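Local structure of putative oxidoreductase yhhX (Escherichia coli K-12, 3F4L) at residues A[81-86]-A[105-110]; A[97-102]-A[324-329]; A[118-123]-A[314-319]. The protein is a probable nucleotide-dependent oxidoreductase of the Gfo/Idh/MocA family, possibly acting as an NADP-dependent scyllo-inositol dehydrogenase. One frame throughout, in Å; residues are numbered along the deposited sequence.

Contact 1 (A[81-86]-A[105-110]); sequences YAKRAL and AKELFA
L108 reaches from segment 105-110 of helix 102-115 toward segment 81-86 of helix 78-87 and lays its two methyls against A82 and the turn that follows. CD2 rests on A82 CB at 3.9 Å, while CD1 lies near the backbone N of K83, 4.1 Å away. Its chi1 of -122° is close to eclipsed, which is probably a strained torsion. L86, one turn beyond A82, adds the third apolar element: its CD1 approaches L108 O at 3.7 Å and lies 4.5 Å from L108 CG. Cut back to an alanine, the L108 position would lose both methyls, and A82 CB would probably be left facing a gap between the helices.

At the outer margin, K83 and E107 both send extended chains past the apolar layer, K83 with CG anti to its N (chi1 -176°) and E107 likewise. K83 NZ and E107 OE2 form a salt bridge at 3.4 Å, weak as a hydrogen bond. A82 and L86 also pack on V92 of strand 91-94, which places the contact against the sheet. The helix segments run nearly parallel, at 10°, with axes 10.4 Å apart. Two helices side by side on one face of a parallel sheet, with strand 91-94 between them in sequence, are characteristic of the beta-alpha-beta layering of a Rossmann fold.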
# COMPACT_ATOMS: atom_id res chain seq x y z
N TYR A 81 5.75 -36.54 11.21
CA TYR A 81 4.97 -36.78 12.41
C TYR A 81 3.46 -36.80 12.12
O TYR A 81 2.72 -37.62 12.68
CB TYR A 81 5.27 -35.73 13.48
CG TYR A 81 6.56 -35.95 14.23
CD1 TYR A 81 6.82 -37.18 14.85
CD2 TYR A 81 7.52 -34.95 14.32
CE1 TYR A 81 8.01 -37.39 15.54
CE2 TYR A 81 8.72 -35.15 15.01
CZ TYR A 81 8.95 -36.37 15.62
OH TYR A 81 10.12 -36.58 16.32
N ALA A 82 3.00 -35.88 11.28
CA ALA A 82 1.58 -35.82 10.94
C ALA A 82 1.12 -37.12 10.28
O ALA A 82 0.08 -37.67 10.63
CB ALA A 82 1.31 -34.64 10.01
N LYS A 83 1.91 -37.60 9.32
CA LYS A 83 1.59 -38.84 8.61
C LYS A 83 1.58 -40.03 9.57
O LYS A 83 0.73 -40.92 9.46
CB LYS A 83 2.60 -39.09 7.49
CG LYS A 83 2.29 -40.32 6.63
CD LYS A 83 3.27 -40.43 5.48
CE LYS A 83 2.97 -41.64 4.61
NZ LYS A 83 3.88 -41.66 3.43
N ARG A 84 2.52 -40.05 10.50
CA ARG A 84 2.58 -41.14 11.46
C ARG A 84 1.37 -41.11 12.39
O ARG A 84 0.79 -42.15 12.69
CB ARG A 84 3.88 -41.07 12.27
CG ARG A 84 5.10 -41.52 11.48
CD ARG A 84 6.34 -41.53 12.35
NE ARG A 84 6.21 -42.43 13.49
CZ ARG A 84 7.17 -42.62 14.39
NH1 ARG A 84 8.31 -41.96 14.29
NH2 ARG A 84 6.99 -43.47 15.39
N ALA A 85 0.98 -39.91 12.82
CA ALA A 85 -0.18 -39.78 13.69
C ALA A 85 -1.45 -40.23 12.96
O ALA A 85 -2.26 -40.97 13.51
CB ALA A 85 -0.33 -38.34 14.17
N LEU A 86 -1.62 -39.81 11.72
CA LEU A 86 -2.81 -40.22 10.97
C LEU A 86 -2.86 -41.74 10.78
O LEU A 86 -3.94 -42.35 10.85
CB LEU A 86 -2.86 -39.53 9.60
CG LEU A 86 -3.13 -38.03 9.64
CD1 LEU A 86 -2.99 -37.45 8.25
CD2 LEU A 86 -4.53 -37.78 10.21
N ALA A 105 1.17 -31.58 1.38
CA ALA A 105 -0.06 -31.13 2.01
C ALA A 105 -1.21 -31.93 1.40
O ALA A 105 -2.06 -32.46 2.11
CB ALA A 105 -0.27 -29.65 1.78
N LYS A 106 -1.22 -32.01 0.08
CA LYS A 106 -2.27 -32.73 -0.62
C LYS A 106 -2.28 -34.20 -0.20
O LYS A 106 -3.34 -34.81 -0.10
CB LYS A 106 -2.09 -32.61 -2.13
CG LYS A 106 -2.29 -31.19 -2.64
CD LYS A 106 -2.27 -31.10 -4.16
CE LYS A 106 -2.62 -29.70 -4.61
NZ LYS A 106 -2.43 -29.47 -6.06
N GLU A 107 -1.09 -34.74 0.06
CA GLU A 107 -0.95 -36.13 0.47
C GLU A 107 -1.51 -36.35 1.88
O GLU A 107 -2.13 -37.38 2.17
CB GLU A 107 0.52 -36.53 0.45
CG GLU A 107 0.76 -38.02 0.61
CD GLU A 107 2.23 -38.37 0.53
OE1 GLU A 107 2.93 -37.77 -0.33
OE2 GLU A 107 2.69 -39.24 1.30
N LEU A 108 -1.29 -35.37 2.75
CA LEU A 108 -1.78 -35.44 4.13
C LEU A 108 -3.31 -35.44 4.15
O LEU A 108 -3.93 -36.21 4.90
CB LEU A 108 -1.22 -34.24 4.91
CG LEU A 108 -0.38 -34.45 6.17
CD1 LEU A 108 0.62 -35.58 6.01
CD2 LEU A 108 0.32 -33.15 6.51
N PHE A 109 -3.93 -34.59 3.33
CA PHE A 109 -5.39 -34.52 3.28
C PHE A 109 -6.01 -35.81 2.72
O PHE A 109 -7.02 -36.29 3.22
CB PHE A 109 -5.83 -33.32 2.44
CG PHE A 109 -5.54 -31.99 3.07
CD1 PHE A 109 -6.06 -31.67 4.32
CD2 PHE A 109 -4.77 -31.04 2.40
CE1 PHE A 109 -5.83 -30.42 4.90
CE2 PHE A 109 -4.53 -29.79 2.97
CZ PHE A 109 -5.07 -29.48 4.22
N ALA A 110 -5.39 -36.37 1.68
CA ALA A 110 -5.89 -37.62 1.09
C ALA A 110 -5.87 -38.74 2.13
O ALA A 110 -6.86 -39.46 2.30
CB ALA A 110 -5.04 -38.00 -0.11

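Contact 2 (A[97-102]-A[324-329]); sequences PFTPTL and TNLEIL
L102 and L326 mark the closest backbone approach, their CA atoms 5.9 Å apart, where the irregular segment 97-102 turns into helix 102-115 beside helix segment 324-329. L326 carries the helix side of the contact and uses different parts of its side chain for different partners. Its CB meets L102 CD1 at 4.0 Å, and the two leucines cross at a slant. Farther out, its CD2 sits 3.6 Å from T99 OG1, with the threonine and leucine side chains at about a right angle; the same methyl lies 4.0 Å from T101 O.

T99 OG1 stands between its own backbone N and carbonyl carbon (chi1 51°), a rotation that directs the hydroxyl to T101 O, to which it donates a hydrogen bond of 2.7 Å. The donor is tilted 32° from the carbonyl plane. The mutual bond thus gives both polar atoms a partner where they face L326 CD2.

The contact joins the Rossmann family region, here just after strand 91-94, to the C-terminal alpha/beta family region, consistent with a junction between the two parts of a Gfo/Idh/MocA protein. T101 is the N-cap of helix 102-115, its OG1 accepting a hydrogen bond from Q104 N.

The second branch of L102 reaches E327. L102 CD2 lies 4.0 Å from E327 CB and also approaches CG, so one methyl of the leucine lies over the stem of E327, the two side chains crossing obliquely, with E327 OE1 also 4.0 Å from L102 CD2. With CG placed anti to N (chi1 -175°) and the chain extended beyond it, E327 presents that stem to the methyl. L102 N also makes a weak hydrogen bond with E330 OE2, a polar link between the two helices.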
# COMPACT_ATOMS: atom_id res chain seq x y z
N PRO A 97 5.12 -24.50 9.59
CA PRO A 97 4.37 -24.61 8.34
C PRO A 97 3.70 -25.99 8.28
O PRO A 97 4.27 -26.97 8.74
CB PRO A 97 5.46 -24.48 7.26
CG PRO A 97 6.78 -24.30 8.04
CD PRO A 97 6.52 -24.88 9.38
N PHE A 98 2.51 -26.04 7.71
CA PHE A 98 1.75 -27.29 7.58
C PHE A 98 2.63 -28.41 7.03
O PHE A 98 2.77 -29.47 7.63
CB PHE A 98 0.55 -27.07 6.67
CG PHE A 98 -0.47 -28.16 6.74
CD1 PHE A 98 -1.02 -28.53 7.96
CD2 PHE A 98 -0.89 -28.81 5.58
CE1 PHE A 98 -1.98 -29.54 8.04
CE2 PHE A 98 -1.85 -29.82 5.65
CZ PHE A 98 -2.40 -30.19 6.88
N THR A 99 3.22 -28.14 5.87
CA THR A 99 4.12 -29.09 5.20
C THR A 99 5.13 -28.26 4.43
O THR A 99 4.91 -27.07 4.20
CB THR A 99 3.39 -30.01 4.20
OG1 THR A 99 2.59 -29.22 3.31
CG2 THR A 99 2.51 -31.01 4.93
N PRO A 100 6.25 -28.88 4.04
CA PRO A 100 7.24 -28.11 3.28
C PRO A 100 6.74 -27.77 1.89
O PRO A 100 7.13 -26.76 1.31
CB PRO A 100 8.45 -29.06 3.23
CG PRO A 100 8.28 -29.91 4.47
CD PRO A 100 6.80 -30.18 4.45
N THR A 101 5.86 -28.62 1.35
CA THR A 101 5.34 -28.42 0.00
C THR A 101 3.85 -28.66 -0.19
O THR A 101 3.17 -29.28 0.64
CB THR A 101 6.08 -29.33 -0.99
OG1 THR A 101 5.62 -30.68 -0.85
CG2 THR A 101 7.57 -29.29 -0.73
N LEU A 102 3.36 -28.20 -1.34
CA LEU A 102 1.95 -28.33 -1.71
C LEU A 102 1.57 -29.80 -1.89
O LEU A 102 0.52 -30.24 -1.42
CB LEU A 102 1.71 -27.54 -3.00
CG LEU A 102 0.30 -27.32 -3.54
CD1 LEU A 102 -0.57 -26.66 -2.48
CD2 LEU A 102 0.38 -26.45 -4.80
N THR A 324 -4.35 -23.12 -1.00
CA THR A 324 -4.16 -21.84 -1.66
C THR A 324 -3.01 -21.08 -0.99
O THR A 324 -2.20 -20.45 -1.66
CB THR A 324 -5.46 -20.99 -1.62
OG1 THR A 324 -6.48 -21.64 -2.39
CG2 THR A 324 -5.21 -19.61 -2.18
N ASN A 325 -2.94 -21.15 0.34
CA ASN A 325 -1.88 -20.47 1.09
C ASN A 325 -0.50 -21.00 0.68
O ASN A 325 0.40 -20.23 0.32
CB ASN A 325 -2.11 -20.67 2.59
CG ASN A 325 -1.38 -19.65 3.44
OD1 ASN A 325 -1.95 -19.08 4.37
ND2 ASN A 325 -0.11 -19.42 3.14
N LEU A 326 -0.32 -22.31 0.75
CA LEU A 326 0.95 -22.94 0.38
C LEU A 326 1.36 -22.63 -1.05
O LEU A 326 2.53 -22.37 -1.33
CB LEU A 326 0.86 -24.45 0.57
CG LEU A 326 1.05 -25.02 1.98
CD1 LEU A 326 0.27 -24.19 3.00
CD2 LEU A 326 0.58 -26.48 1.99
N GLU A 327 0.39 -22.66 -1.97
CA GLU A 327 0.68 -22.38 -3.37
C GLU A 327 1.15 -20.94 -3.57
O GLU A 327 2.13 -20.68 -4.28
CB GLU A 327 -0.55 -22.65 -4.23
CG GLU A 327 -0.32 -22.52 -5.71
CD GLU A 327 -1.57 -22.79 -6.52
OE1 GLU A 327 -2.24 -23.81 -6.26
OE2 GLU A 327 -1.87 -21.99 -7.43
N ILE A 328 0.44 -20.00 -2.94
CA ILE A 328 0.80 -18.59 -3.05
C ILE A 328 2.21 -18.35 -2.51
O ILE A 328 3.01 -17.66 -3.13
CB ILE A 328 -0.22 -17.69 -2.29
CG1 ILE A 328 -1.58 -17.73 -3.04
CG2 ILE A 328 0.29 -16.25 -2.23
CD1 ILE A 328 -2.74 -17.00 -2.33
N LEU A 329 2.53 -18.93 -1.36
CA LEU A 329 3.86 -18.77 -0.78
C LEU A 329 4.94 -19.31 -1.73
O LEU A 329 5.94 -18.64 -2.00
CB LEU A 329 3.94 -19.49 0.57
CG LEU A 329 3.17 -18.81 1.71
CD1 LEU A 329 3.20 -19.68 2.96
CD2 LEU A 329 3.80 -17.44 1.99

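Contact 3 (A[118-123]-A[314-319])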
# COMPACT_ATOMS: atom_id res chain seq x y z
N THR A 118 -9.27 -35.93 10.78
CA THR A 118 -9.06 -34.52 10.49
C THR A 118 -7.60 -34.12 10.65
O THR A 118 -6.99 -34.38 11.68
CB THR A 118 -9.87 -33.63 11.46
OG1 THR A 118 -11.27 -33.86 11.27
CG2 THR A 118 -9.55 -32.16 11.23
N VAL A 119 -7.03 -33.50 9.63
CA VAL A 119 -5.66 -32.99 9.71
C VAL A 119 -5.79 -31.52 9.31
O VAL A 119 -6.36 -31.20 8.27
CB VAL A 119 -4.68 -33.72 8.78
CG1 VAL A 119 -5.00 -33.44 7.31
CG2 VAL A 119 -3.27 -33.31 9.10
N THR A 120 -5.27 -30.62 10.13
CA THR A 120 -5.40 -29.19 9.85
C THR A 120 -4.27 -28.37 10.45
O THR A 120 -3.64 -28.78 11.42
CB THR A 120 -6.74 -28.66 10.43
OG1 THR A 120 -6.85 -27.25 10.19
CG2 THR A 120 -6.81 -28.91 11.94
N PRO A 121 -3.99 -27.19 9.87
CA PRO A 121 -2.94 -26.33 10.41
C PRO A 121 -3.52 -25.56 11.60
O PRO A 121 -4.73 -25.57 11.82
CB PRO A 121 -2.61 -25.42 9.23
CG PRO A 121 -3.95 -25.25 8.57
CD PRO A 121 -4.49 -26.67 8.58
N TYR A 122 -2.65 -24.92 12.37
CA TYR A 122 -3.05 -24.14 13.54
C TYR A 122 -3.06 -22.67 13.12
O TYR A 122 -2.03 -22.01 13.13
CB TYR A 122 -2.02 -24.35 14.67
CG TYR A 122 -2.27 -23.62 15.98
CD1 TYR A 122 -3.46 -23.79 16.69
CD2 TYR A 122 -1.29 -22.80 16.53
CE1 TYR A 122 -3.67 -23.15 17.91
CE2 TYR A 122 -1.49 -22.16 17.75
CZ TYR A 122 -2.67 -22.35 18.43
OH TYR A 122 -2.86 -21.72 19.63
N GLN A 123 -4.23 -22.16 12.72
CA GLN A 123 -4.34 -20.77 12.29
C GLN A 123 -5.03 -19.97 13.39
O GLN A 123 -6.15 -19.50 13.22
CB GLN A 123 -5.13 -20.67 10.98
CG GLN A 123 -4.49 -21.43 9.82
CD GLN A 123 -3.11 -20.91 9.45
OE1 GLN A 123 -2.67 -19.88 9.95
NE2 GLN A 123 -2.42 -21.63 8.57
N PRO A 314 -17.92 -29.13 10.60
CA PRO A 314 -16.85 -28.87 9.64
C PRO A 314 -15.64 -28.25 10.34
O PRO A 314 -15.80 -27.53 11.32
CB PRO A 314 -17.50 -27.91 8.64
CG PRO A 314 -18.64 -27.31 9.40
CD PRO A 314 -19.17 -28.47 10.18
N ASN A 315 -14.44 -28.55 9.84
CA ASN A 315 -13.22 -28.03 10.44
C ASN A 315 -13.19 -26.51 10.26
O ASN A 315 -13.68 -26.00 9.26
CB ASN A 315 -12.00 -28.67 9.77
CG ASN A 315 -10.70 -28.36 10.48
OD1 ASN A 315 -10.55 -28.66 11.67
ND2 ASN A 315 -9.76 -27.77 9.76
N TYR A 316 -12.60 -25.79 11.22
CA TYR A 316 -12.56 -24.33 11.14
C TYR A 316 -11.79 -23.81 9.94
O TYR A 316 -12.07 -22.71 9.44
CB TYR A 316 -12.01 -23.72 12.44
CG TYR A 316 -10.50 -23.81 12.63
CD1 TYR A 316 -9.84 -25.04 12.69
CD2 TYR A 316 -9.74 -22.65 12.77
CE1 TYR A 316 -8.47 -25.11 12.90
CE2 TYR A 316 -8.36 -22.71 12.98
CZ TYR A 316 -7.73 -23.95 13.04
OH TYR A 316 -6.37 -24.01 13.25
N VAL A 317 -10.82 -24.59 9.47
CA VAL A 317 -10.03 -24.21 8.30
C VAL A 317 -10.39 -25.15 7.14
O VAL A 317 -10.37 -26.37 7.30
CB VAL A 317 -8.51 -24.33 8.57
CG1 VAL A 317 -7.73 -24.02 7.30
CG2 VAL A 317 -8.09 -23.38 9.68
N LYS A 318 -10.72 -24.59 5.98
CA LYS A 318 -11.05 -25.42 4.84
C LYS A 318 -9.78 -25.88 4.13
O LYS A 318 -8.79 -25.15 4.06
CB LYS A 318 -11.94 -24.65 3.85
CG LYS A 318 -13.19 -24.04 4.47
CD LYS A 318 -14.19 -23.60 3.41
CE LYS A 318 -13.61 -22.58 2.45
NZ LYS A 318 -14.60 -22.23 1.39
N GLU A 319 -9.83 -27.10 3.60
CA GLU A 319 -8.70 -27.69 2.88
C GLU A 319 -8.21 -26.76 1.77
O GLU A 319 -7.01 -26.53 1.62
CB GLU A 319 -9.12 -29.05 2.28
CG GLU A 319 -8.00 -29.87 1.62
CD GLU A 319 -8.49 -31.21 1.04
OE1 GLU A 319 -9.21 -31.93 1.77
OE2 GLU A 319 -8.16 -31.54 -0.13
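The Y316 ring has V317 CG2 of its own segment over the centre of one face, 3.3 Å above the plane, and Q123 O at its edge, in plane. T120 OG1 and P121 O approach the ring obliquely. With chi1 at 77°, CG lies between the backbone N and carbonyl carbon, and the ring extends to put its hydroxyl against the chain at 121-123. There Y316 OH meets two backbone groups: it accepts a hydrogen bond from Q123 N at 2.9 Å, with an N-H...O angle of 161°, and donates a weak one to P121 O at 2.7 Å.

The other flat group, the N315 amide, directs ND2 to T120 OG1 at 3.0 Å, the acceptor only 9° out of the amide plane. N315 ND2 also donates to V317 O, 2.9 Å away, so this nitrogen ties its own loop to the strand. T120 OG1 in turn donates to P121 O on an in-plane lone pair, and P121 O therefore receives two donors.

Strand 119-121 is an outermost strand of the parallel Rossmann sheet, bonded through its backbone to strand 91-94; the loop before helix 319-331 packs against it from the C-terminal family region.

The V317 and Q123 side chains cross at about a right angle, V317 CG2 to Q123 CG 4.1 Å. V317 CG1 also meets P121 CG at 4.2 Å, while the methyl T118 CG2 lies 3.7 Å from the amide oxygen N315 OD1.

Overall arrangement
Helix 102-115 connects the set: contact 1 uses its middle, contact 2 its N-terminal end, and strand 119-121 of contact 3 follows it in the chain. The three centres lie 13 to 14 Å apart, yet side chains bridge them. A105 CB touches both T99 OG1 and L326 CD2 at 3.3 Å, joining contacts 1 and 2. F109 CE1 reaches V119 O at 3.5 Å, joining contacts 1 and 3, and F98 CE1 meets T120 C at 3.5 Å, joining contacts 2 and 3. Contact 1 lies within the Rossmann family region, while contacts 2 and 3 link that region, which probably binds the nucleotide, to the C-terminal one.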